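Local coordinates for protein rhamnosidase B (PDB 2OKX) that hydrolyses alpha-L-rhamnosidic linkages as a glycoside hydrolase of family 78, a family that works with inversion at the anomeric carbon, at residues Trp129-Leu134 with Ala174-Ile179; Pro239-Gly244 with Asp344-Ile349; Leu559-Thr564 with Thr594-Arg599; Ser874-Val879 with Gln894-Thr899. One frame throughout, in Å; residues are numbered along the deposited sequence. Where two conformers were deposited one is given.

Interaction 1 of 4, residues Trp129-Leu134 with Ala174-Ile179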
# COMPACT_ATOMS: atom_id res chain seq x y z
N TRP A 129 -35.51 -2.94 4.04
CA TRP A 129 -34.48 -2.17 4.72
C TRP A 129 -34.55 -0.70 4.34
O TRP A 129 -35.08 -0.34 3.29
CB TRP A 129 -33.10 -2.72 4.38
CG TRP A 129 -32.76 -4.00 5.08
CD1 TRP A 129 -33.54 -5.12 5.18
CD2 TRP A 129 -31.54 -4.31 5.76
NE1 TRP A 129 -32.89 -6.10 5.87
CE2 TRP A 129 -31.65 -5.64 6.24
CE3 TRP A 129 -30.36 -3.60 6.00
CZ2 TRP A 129 -30.62 -6.26 6.96
CZ3 TRP A 129 -29.33 -4.23 6.72
CH2 TRP A 129 -29.48 -5.54 7.18
N ARG A 130 -34.01 0.15 5.21
CA ARG A 130 -33.99 1.60 5.00
C ARG A 130 -32.58 2.01 4.60
O ARG A 130 -31.60 1.36 4.98
CB ARG A 130 -34.37 2.32 6.29
CG ARG A 130 -35.69 1.88 6.90
CD ARG A 130 -36.86 2.62 6.28
NE ARG A 130 -38.09 2.40 7.03
CZ ARG A 130 -39.18 3.14 6.90
NH1 ARG A 130 -39.20 4.16 6.04
NH2 ARG A 130 -40.26 2.88 7.63
N THR A 131 -32.47 3.10 3.85
CA THR A 131 -31.17 3.59 3.41
C THR A 131 -31.16 5.09 3.11
O THR A 131 -32.14 5.65 2.63
CB THR A 131 -30.68 2.84 2.16
OG1 THR A 131 -29.39 3.33 1.78
CG2 THR A 131 -31.65 3.03 1.00
N GLU A 132 -30.02 5.72 3.40
CA GLU A 132 -29.80 7.14 3.16
C GLU A 132 -28.29 7.36 3.12
O GLU A 132 -27.54 6.62 3.75
CB GLU A 132 -30.39 7.99 4.30
CG GLU A 132 -31.91 8.05 4.37
CD GLU A 132 -32.54 8.81 3.21
OE1 GLU A 132 -32.15 9.97 2.97
OE2 GLU A 132 -33.44 8.24 2.54
N ARG A 133 -27.84 8.37 2.38
CA ARG A 133 -26.42 8.65 2.33
C ARG A 133 -25.98 9.12 3.70
O ARG A 133 -26.79 9.69 4.45
CB ARG A 133 -26.11 9.74 1.30
CG ARG A 133 -26.07 9.28 -0.14
CD ARG A 133 -25.35 10.32 -0.99
NE ARG A 133 -24.00 10.55 -0.48
CZ ARG A 133 -23.20 11.52 -0.90
NH1 ARG A 133 -23.61 12.37 -1.84
NH2 ARG A 133 -21.99 11.66 -0.38
N LEU A 134 -24.72 8.89 4.04
CA LEU A 134 -24.21 9.35 5.33
C LEU A 134 -24.24 10.87 5.28
O LEU A 134 -23.60 11.49 4.42
CB LEU A 134 -22.77 8.87 5.53
CG LEU A 134 -22.10 9.32 6.84
CD1 LEU A 134 -22.78 8.65 8.02
CD2 LEU A 134 -20.62 8.95 6.80
N ALA A 174 -35.69 6.51 3.07
CA ALA A 174 -36.22 5.85 1.89
C ALA A 174 -35.99 4.35 2.04
O ALA A 174 -35.15 3.92 2.83
CB ALA A 174 -35.53 6.36 0.64
N GLN A 175 -36.74 3.56 1.28
CA GLN A 175 -36.60 2.11 1.31
C GLN A 175 -35.47 1.74 0.37
O GLN A 175 -35.23 2.44 -0.62
CB GLN A 175 -37.89 1.43 0.85
CG GLN A 175 -39.10 1.72 1.72
CD GLN A 175 -38.90 1.29 3.15
OE1 GLN A 175 -38.53 0.14 3.42
NE2 GLN A 175 -39.13 2.20 4.09
N ALA A 176 -34.76 0.66 0.68
CA ALA A 176 -33.66 0.21 -0.17
C ALA A 176 -34.22 -0.42 -1.43
O ALA A 176 -35.34 -0.90 -1.45
CB ALA A 176 -32.80 -0.79 0.59
N ARG A 177 -33.41 -0.42 -2.50
CA ARG A 177 -33.83 -0.99 -3.77
C ARG A 177 -33.08 -2.30 -4.01
O ARG A 177 -31.85 -2.34 -3.94
CB ARG A 177 -33.52 -0.02 -4.91
CG ARG A 177 -33.99 1.41 -4.65
CD ARG A 177 -33.60 2.34 -5.80
NE ARG A 177 -33.98 3.73 -5.52
CZ ARG A 177 -33.84 4.73 -6.38
NH1 ARG A 177 -34.20 5.96 -6.03
NH2 ARG A 177 -33.33 4.51 -7.58
N SER A 178 -33.82 -3.37 -4.28
CA SER A 178 -33.19 -4.67 -4.53
C SER A 178 -32.50 -4.66 -5.89
O SER A 178 -33.03 -4.12 -6.86
CB SER A 178 -34.24 -5.78 -4.50
OG SER A 178 -33.66 -7.03 -4.82
N ILE A 179 -31.32 -5.27 -5.95
CA ILE A 179 -30.56 -5.34 -7.19
C ILE A 179 -30.68 -6.74 -7.77
O ILE A 179 -30.58 -6.93 -8.98
CB ILE A 179 -29.06 -5.04 -6.94
CG1 ILE A 179 -28.90 -3.62 -6.41
CG2 ILE A 179 -28.27 -5.22 -8.23
CD1 ILE A 179 -27.46 -3.25 -6.06
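Arg130 and Gln175 are paired as non-hydrogen-bonded antiparallel neighbours, with their CA atoms 4.5 Å apart. From CB, which lies 3.9 Å from Ala174 O, the arginine chain sets out away from the other strand. The bend at chi2 (-85°) is what turns it back. CD, NE and CZ then run beside the terminal amide of Gln175, which sits over one face of the guanidinium with its plane inclined by 62°. At the tip, NH1 hydrogen-bonds Trp173 O, one residue ahead of Ala174. Both strands belong to the seven-stranded antiparallel sheet of the N-terminal domain, where 130-133 lies between 22-31 and 174-181, a sheet consistent with a galactose-binding-like beta-sandwich. Replacing Arg130 by an alanine would probably leave Trp173 O without this donor and the Gln175 amide freer to turn. Backbone bonds join the two segments at Ala176 N to Trp129 O (2.8 Å) and Thr131 N to Ala174 O (3.0 Å). A nearly straight third bond (171°) runs from Ala174 N to Glu132 OE2 at 2.9 Å, meeting that oxygen on its anti side. Thr131 CG2 packs 3.7 Å from Ala176 CA, while its OG1 bonds Cys25 O on strand 22-31.

Interaction 2 of 4, residues Pro239-Gly244 with Asp344-Ile349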
# COMPACT_ATOMS: atom_id res chain seq x y z
N PRO A 239 -2.34 3.44 -16.18
CA PRO A 239 -1.92 4.82 -16.37
C PRO A 239 -2.52 5.37 -17.66
O PRO A 239 -2.66 4.63 -18.64
CB PRO A 239 -0.40 4.71 -16.48
CG PRO A 239 -0.08 3.49 -15.68
CD PRO A 239 -1.18 2.54 -16.07
N VAL A 240 -2.89 6.64 -17.66
CA VAL A 240 -3.40 7.26 -18.88
C VAL A 240 -2.60 8.54 -19.05
O VAL A 240 -2.02 9.04 -18.09
CB VAL A 240 -4.91 7.63 -18.80
CG1 VAL A 240 -5.74 6.40 -18.51
CG2 VAL A 240 -5.13 8.71 -17.75
N SER A 241 -2.55 9.05 -20.27
CA SER A 241 -1.84 10.30 -20.51
C SER A 241 -2.84 11.22 -21.19
O SER A 241 -3.70 10.78 -21.94
CB SER A 241 -0.64 10.08 -21.42
OG SER A 241 0.36 9.31 -20.76
N TYR A 242 -2.75 12.51 -20.88
CA TYR A 242 -3.64 13.48 -21.49
C TYR A 242 -2.87 14.74 -21.82
O TYR A 242 -1.83 15.04 -21.22
CB TYR A 242 -4.83 13.82 -20.57
CG TYR A 242 -4.48 14.05 -19.11
CD1 TYR A 242 -4.74 13.07 -18.15
CD2 TYR A 242 -3.89 15.24 -18.70
CE1 TYR A 242 -4.41 13.27 -16.81
CE2 TYR A 242 -3.56 15.45 -17.36
CZ TYR A 242 -3.83 14.46 -16.42
OH TYR A 242 -3.49 14.66 -15.10
N CYS A 243 -3.38 15.47 -22.80
CA CYS A 243 -2.77 16.70 -23.26
C CYS A 243 -3.78 17.83 -23.07
O CYS A 243 -4.91 17.73 -23.54
CB CYS A 243 -2.40 16.57 -24.74
SG CYS A 243 -1.66 18.04 -25.46
N GLY A 244 -3.38 18.89 -22.38
CA GLY A 244 -4.29 19.99 -22.16
C GLY A 244 -3.84 20.92 -21.06
O GLY A 244 -2.71 20.83 -20.58
N ASP A 344 -5.22 15.14 -26.95
CA ASP A 344 -4.83 13.78 -27.27
C ASP A 344 -4.70 13.02 -25.96
O ASP A 344 -4.53 13.62 -24.90
CB ASP A 344 -3.51 13.76 -28.05
CG ASP A 344 -3.22 12.41 -28.68
OD1 ASP A 344 -4.15 11.57 -28.73
OD2 ASP A 344 -2.08 12.19 -29.13
N GLN A 345 -4.79 11.70 -26.02
CA GLN A 345 -4.70 10.88 -24.82
C GLN A 345 -4.29 9.46 -25.16
O GLN A 345 -4.15 9.10 -26.33
CB GLN A 345 -6.05 10.85 -24.11
CG GLN A 345 -7.18 10.47 -25.05
CD GLN A 345 -8.52 10.39 -24.35
OE1 GLN A 345 -8.85 9.38 -23.74
NE2 GLN A 345 -9.29 11.47 -24.44
N SER A 346 -4.11 8.64 -24.13
CA SER A 346 -3.74 7.25 -24.31
C SER A 346 -3.78 6.51 -22.99
O SER A 346 -3.71 7.12 -21.92
CB SER A 346 -2.35 7.15 -24.94
OG SER A 346 -1.36 7.70 -24.09
N GLU A 347 -3.91 5.19 -23.08
CA GLU A 347 -3.94 4.32 -21.91
C GLU A 347 -2.75 3.39 -22.04
O GLU A 347 -2.54 2.81 -23.10
CB GLU A 347 -5.24 3.52 -21.88
CG GLU A 347 -5.29 2.46 -20.78
CD GLU A 347 -6.61 1.72 -20.76
OE1 GLU A 347 -7.37 1.83 -21.75
OE2 GLU A 347 -6.89 1.02 -19.76
N TYR A 348 -1.99 3.25 -20.97
CA TYR A 348 -0.80 2.42 -21.00
C TYR A 348 -0.93 1.06 -20.32
O TYR A 348 -1.18 0.98 -19.12
CB TYR A 348 0.38 3.18 -20.39
CG TYR A 348 1.69 2.44 -20.42
CD1 TYR A 348 2.25 2.02 -21.63
CD2 TYR A 348 2.38 2.16 -19.24
CE1 TYR A 348 3.47 1.35 -21.66
CE2 TYR A 348 3.61 1.49 -19.27
CZ TYR A 348 4.14 1.09 -20.48
OH TYR A 348 5.35 0.43 -20.51
N ILE A 349 -0.75 0.00 -21.10
CA ILE A 349 -0.79 -1.37 -20.60
C ILE A 349 0.64 -1.83 -20.86
O ILE A 349 1.01 -2.13 -22.00
CB ILE A 349 -1.76 -2.25 -21.42
CG1 ILE A 349 -3.14 -1.61 -21.48
CG2 ILE A 349 -1.84 -3.64 -20.80
CD1 ILE A 349 -3.79 -1.40 -20.13
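Ser241 and Ser346 form the central hydrogen-bonded pair of two short antiparallel strands whose axes approach to 4.5 Å at 176°. Among the backbone bonds, Ser241 N reaches Ser346 O at 2.8 Å, and the return bond from Ser346 N to Ser241 O is longer, at 3.1 Å. The pairing runs on past both strand segments: Tyr348 N donates to Pro239 O almost linearly (178°), whereas the bond from Cys243 N to Asp344 O is weak and bent. CA-H...O contacts fill the non-hydrogen-bonded pairs, with Val240 CA and Gln345 CA each 3.1 Å from Ser346 O and Ser241 O respectively.

Side-chain contact is modest. Pro239 CB stands 4.3 Å from Tyr348 CB, and on the face the two serines share Ser241 CB makes a van der Waals approach of 3.6 Å to the hydroxyl oxygen Ser346 OG. The position of Ser346 OG between backbone N and carbonyl carbon (chi1 63°) places it there.

Among the polar ends, Asp344 OD1 accepts from Gln345 N, the next residue, from above its carboxylate plane; beyond the pair it salt-bridges Arg355, and Glu347 OE2 bonds Asn238.

Strand 297-309 pairs with the other edge of 240-252 and supplies Asp309 to Tyr242 OH. Helix 225-229 packs on the face carrying Val240 and Tyr242, and Pro239 touches Trp622, in a loop of the helical glycosidase domain.

Interaction 3 of 4, residues Leu559-Thr564 with Thr594-Arg599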
# COMPACT_ATOMS: atom_id res chain seq x y z
N LEU A 559 2.82 -4.48 10.14
CA LEU A 559 2.06 -3.42 9.48
C LEU A 559 1.77 -3.68 8.00
O LEU A 559 0.88 -3.05 7.42
CB LEU A 559 2.77 -2.08 9.63
CG LEU A 559 3.01 -1.56 11.05
CD1 LEU A 559 3.58 -0.15 10.95
CD2 LEU A 559 1.71 -1.55 11.86
N CYS A 560 2.52 -4.59 7.40
CA CYS A 560 2.32 -4.92 6.00
C CYS A 560 1.52 -6.20 5.84
O CYS A 560 1.57 -6.85 4.80
CB CYS A 560 3.66 -5.05 5.28
SG CYS A 560 4.50 -3.47 5.07
N MET A 561 0.80 -6.57 6.90
CA MET A 561 -0.05 -7.75 6.88
C MET A 561 -1.48 -7.30 7.20
O MET A 561 -1.82 -7.05 8.36
CB MET A 561 0.42 -8.78 7.91
CG MET A 561 1.69 -9.53 7.50
SD MET A 561 2.36 -10.63 8.78
CE MET A 561 1.26 -12.04 8.66
N GLU A 562 -2.29 -7.15 6.16
CA GLU A 562 -3.69 -6.76 6.30
C GLU A 562 -4.47 -8.02 5.95
O GLU A 562 -4.14 -9.10 6.43
CB GLU A 562 -4.03 -5.63 5.32
CG GLU A 562 -3.18 -4.38 5.48
CD GLU A 562 -3.60 -3.24 4.56
OE1 GLU A 562 -2.93 -2.19 4.58
OE2 GLU A 562 -4.61 -3.39 3.83
N ASP A 563 -5.50 -7.90 5.11
CA ASP A 563 -6.26 -9.08 4.69
C ASP A 563 -5.36 -9.85 3.72
O ASP A 563 -5.61 -11.02 3.41
CB ASP A 563 -7.56 -8.66 4.02
CG ASP A 563 -7.34 -7.76 2.82
OD1 ASP A 563 -7.54 -8.23 1.68
OD2 ASP A 563 -6.94 -6.60 3.03
N THR A 564 -4.32 -9.18 3.25
CA THR A 564 -3.32 -9.76 2.36
C THR A 564 -2.02 -9.07 2.73
O THR A 564 -2.03 -8.08 3.47
CB THR A 564 -3.57 -9.43 0.87
OG1 THR A 564 -3.46 -8.01 0.68
CG2 THR A 564 -4.94 -9.91 0.41
N THR A 594 0.01 -18.84 8.35
CA THR A 594 0.02 -19.51 7.05
C THR A 594 -1.20 -19.21 6.18
O THR A 594 -1.08 -19.15 4.96
CB THR A 594 0.12 -21.04 7.22
OG1 THR A 594 -0.95 -21.50 8.05
CG2 THR A 594 1.45 -21.43 7.85
N GLU A 595 -2.36 -19.01 6.79
CA GLU A 595 -3.56 -18.76 6.01
C GLU A 595 -3.46 -17.52 5.13
O GLU A 595 -3.94 -17.53 4.00
CB GLU A 595 -4.79 -18.67 6.92
CG GLU A 595 -5.16 -20.00 7.57
CD GLU A 595 -6.55 -19.99 8.18
OE1 GLU A 595 -6.91 -20.99 8.84
OE2 GLU A 595 -7.29 -19.00 8.00
N ILE A 596 -2.84 -16.46 5.63
CA ILE A 596 -2.70 -15.25 4.84
C ILE A 596 -1.82 -15.53 3.62
O ILE A 596 -2.06 -15.00 2.54
CB ILE A 596 -2.09 -14.10 5.68
CG1 ILE A 596 -1.94 -12.84 4.81
CG2 ILE A 596 -0.75 -14.52 6.26
CD1 ILE A 596 -1.42 -11.62 5.57
N VAL A 597 -0.81 -16.37 3.78
CA VAL A 597 0.07 -16.69 2.67
C VAL A 597 -0.69 -17.43 1.57
O VAL A 597 -0.63 -17.05 0.40
CB VAL A 597 1.27 -17.56 3.13
CG1 VAL A 597 2.15 -17.87 1.94
CG2 VAL A 597 2.06 -16.82 4.21
N GLU A 598 -1.43 -18.48 1.93
CA GLU A 598 -2.17 -19.22 0.92
C GLU A 598 -3.21 -18.34 0.25
O GLU A 598 -3.41 -18.41 -0.97
CB GLU A 598 -2.85 -20.46 1.51
CG GLU A 598 -3.58 -21.26 0.43
CD GLU A 598 -4.12 -22.59 0.91
OE1 GLU A 598 -4.92 -23.19 0.15
OE2 GLU A 598 -3.76 -23.04 2.02
N ARG A 599 -3.89 -17.50 1.03
CA ARG A 599 -4.89 -16.60 0.48
C ARG A 599 -4.27 -15.75 -0.62
O ARG A 599 -4.84 -15.59 -1.69
CB ARG A 599 -5.47 -15.68 1.57
CG ARG A 599 -6.27 -14.50 1.01
CD ARG A 599 -6.93 -13.66 2.10
NE ARG A 599 -7.27 -12.33 1.60
CZ ARG A 599 -8.19 -12.08 0.67
NH1 ARG A 599 -8.89 -13.08 0.14
NH2 ARG A 599 -8.39 -10.84 0.26
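The six-hairpin glycosidase domain, an (alpha/alpha)6 barrel in this family, here fastens the loop after helix 544-559 to the first turns of helix 595-603 through Asp563 and Arg599. The arginine approaches side-on and uses two nitrogens on two different atoms of one residue. NE donates to Asp563 O at 2.8 Å, with the oxygen in the guanidinium plane but the donor 43° above the carbonyl plane, so this bond does not follow a lone pair. NH2 forms a salt bridge with Asp563 OD1 at 3.1 Å, on the anti lone pair of that oxygen; the carboxylate and guanidinium planes stand 43° apart. Extended from CG to NE, with CG anti to the backbone N (chi1 166°), the chain carries its charge from the helix to the loop. Thr564 CG2 comes obliquely to the guanidinium, 3.6 Å from Arg599 NE.

One turn earlier, Ile596 points into the loop. Its CD1 lies 3.8 Å from Glu562 O and 3.9 Å from Thr564 C, while CG2 meets Met561 CE at 4.0 Å, the two side chains crossing at about a right angle. Within the loop, Glu562 N bonds to Thr564 O at 2.9 Å, closing the curve around Ile596.

A leucine in place of Arg599 would probably leave Asp563 O without this donor, and Asp563 OD1 with Arg65 but not the second guanidinium.

Beyond the pair, Arg65 salt-bridges both Asp563 and Glu562, and Arg599 also reaches Asp194 and makes a cation-pi contact with Phe72. Helix 577-590 lies against Met561, and helix 627-644 flanks Val597.

Interaction 4 of 4, residues Ser874-Val879 with Gln894-Thr899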
# COMPACT_ATOMS: atom_id res chain seq x y z
N SER A 874 17.40 -17.71 10.97
CA SER A 874 17.80 -18.82 10.11
C SER A 874 19.31 -18.99 9.93
O SER A 874 19.87 -20.06 10.19
CB SER A 874 17.14 -18.69 8.74
OG SER A 874 17.58 -17.54 8.05
N SER A 875 19.98 -17.94 9.48
CA SER A 875 21.41 -18.00 9.23
C SER A 875 22.31 -17.94 10.46
O SER A 875 23.34 -18.61 10.51
CB SER A 875 21.83 -16.89 8.26
OG SER A 875 21.35 -17.15 6.95
N ILE A 876 21.92 -17.13 11.44
CA ILE A 876 22.72 -16.91 12.65
C ILE A 876 22.34 -17.76 13.86
O ILE A 876 23.17 -18.51 14.38
CB ILE A 876 22.66 -15.41 13.05
CG1 ILE A 876 22.93 -14.54 11.81
CG2 ILE A 876 23.67 -15.10 14.14
CD1 ILE A 876 24.25 -14.81 11.13
N LEU A 877 21.10 -17.63 14.33
CA LEU A 877 20.66 -18.43 15.47
C LEU A 877 20.87 -19.89 15.08
O LEU A 877 21.25 -20.72 15.91
CB LEU A 877 19.18 -18.18 15.76
CG LEU A 877 18.63 -18.96 16.95
CD1 LEU A 877 19.33 -18.52 18.25
CD2 LEU A 877 17.14 -18.71 17.05
N GLY A 878 20.61 -20.20 13.81
CA GLY A 878 20.82 -21.55 13.30
C GLY A 878 19.62 -22.44 13.03
O GLY A 878 19.80 -23.63 12.78
N VAL A 879 18.41 -21.89 13.05
CA VAL A 879 17.22 -22.71 12.82
C VAL A 879 16.76 -22.76 11.37
O VAL A 879 16.39 -21.74 10.80
CB VAL A 879 16.02 -22.22 13.67
CG1 VAL A 879 14.81 -23.11 13.44
CG2 VAL A 879 16.40 -22.20 15.15
N GLN A 894 25.71 -20.09 13.59
CA GLN A 894 26.83 -19.41 12.97
C GLN A 894 26.96 -18.12 13.78
O GLN A 894 26.52 -17.05 13.36
CB GLN A 894 26.55 -19.08 11.49
CG GLN A 894 26.49 -20.30 10.58
CD GLN A 894 27.77 -21.13 10.60
OE1 GLN A 894 27.79 -22.27 10.15
NE2 GLN A 894 28.85 -20.54 11.11
N PRO A 895 27.56 -18.22 14.99
CA PRO A 895 27.75 -17.09 15.90
C PRO A 895 28.52 -15.90 15.35
O PRO A 895 28.32 -14.77 15.79
CB PRO A 895 28.48 -17.73 17.08
CG PRO A 895 28.00 -19.16 17.05
CD PRO A 895 28.06 -19.47 15.59
N CYS A 896 29.41 -16.15 14.39
CA CYS A 896 30.21 -15.07 13.82
C CYS A 896 30.92 -14.40 14.98
O CYS A 896 31.65 -15.06 15.73
CB CYS A 896 29.33 -14.07 13.07
SG CYS A 896 28.43 -14.81 11.69
N ASP A 897 30.71 -13.10 15.17
CA ASP A 897 31.37 -12.39 16.27
C ASP A 897 30.49 -12.18 17.50
O ASP A 897 30.83 -11.38 18.38
CB ASP A 897 31.92 -11.04 15.79
CG ASP A 897 30.86 -10.17 15.13
OD1 ASP A 897 31.25 -9.11 14.59
OD2 ASP A 897 29.66 -10.53 15.13
N LEU A 898 29.37 -12.88 17.57
CA LEU A 898 28.45 -12.76 18.70
C LEU A 898 28.87 -13.66 19.86
O LEU A 898 29.49 -14.70 19.65
CB LEU A 898 27.03 -13.13 18.26
CG LEU A 898 26.47 -12.34 17.07
CD1 LEU A 898 25.09 -12.87 16.71
CD2 LEU A 898 26.40 -10.84 17.43
N THR A 899 28.54 -13.27 21.09
CA THR A 899 28.89 -14.09 22.25
C THR A 899 27.72 -14.96 22.69
O THR A 899 27.92 -15.99 23.35
CB THR A 899 29.37 -13.23 23.44
OG1 THR A 899 28.38 -12.25 23.76
CG2 THR A 899 30.67 -12.53 23.08
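Gln894 and Ile876 are joined by one main-chain hydrogen bond, with the isoleucine side chain packed beside it against Cys896 and Leu898. Gln894 N donates to Ile876 O over 3.1 Å in a practically straight line (177°). The isoleucine then spreads its branches over the incoming chain. CG2, anti to the backbone N, lies 3.5 Å from Gln894 O and 3.7 Å from Leu898 CD1, the isoleucine and leucine side chains crossing at about a right angle; CD1 reaches Cys896 SG at 4.2 Å. On the neighbouring residue, Ser875 O sits 3.4 Å from Gln894 CB, so the aliphatic base of the glutamine rests against the helix end while its amide leads elsewhere.

The second shell explains why Cys896 and Leu898 come to the same isoleucine. Pro895 to Leu898 form a type II' beta turn, closed by Leu898 N to Pro895 O at 2.8 Å, with Cys896 in the positive-phi position (55°). On the other side the chain leaves the helix at Gly878, whose phi of 106° would jam a CB against the preceding carbonyl; its backbone bonds Ala892, close ahead of Gln894.

Farther out, Ser875 OG is held by Glu812 and Asp897 pairs with Arg825 of helix 817-833, a helix that also touches Ile876 and Cys896. Leu877 O accepts from Trp917 NE1, and Pro895 packs on Trp917 and Phe919 of strand 912-921. The contact thus marks the junction where the last helix of the alpha-barrel domain hands over to the C-terminal beta domain.

In the fold
The four contacts follow one another along the chain without touching. Interaction 1 and interaction 2 lie in separate beta domains, their centres about 38 Å apart, and each is about 34 Å from interaction 3 in the helical barrel, the domain that houses catalysis in this family. Interaction 3 nevertheless reaches toward the N-terminal region, since Arg65 and Asp194 belong to the same N-terminal domain as interaction 1. Interaction 4, centred about 29 Å from interaction 3, joins the barrel to the C-terminal domain and lies about 61 Å from interaction 1, across the centre of the chain. The calcium ligands Val423 and His522 belong to none of them; a glycerol, probably from the crystallisation liquor, lies about 4 Å from the Trp129 side chain.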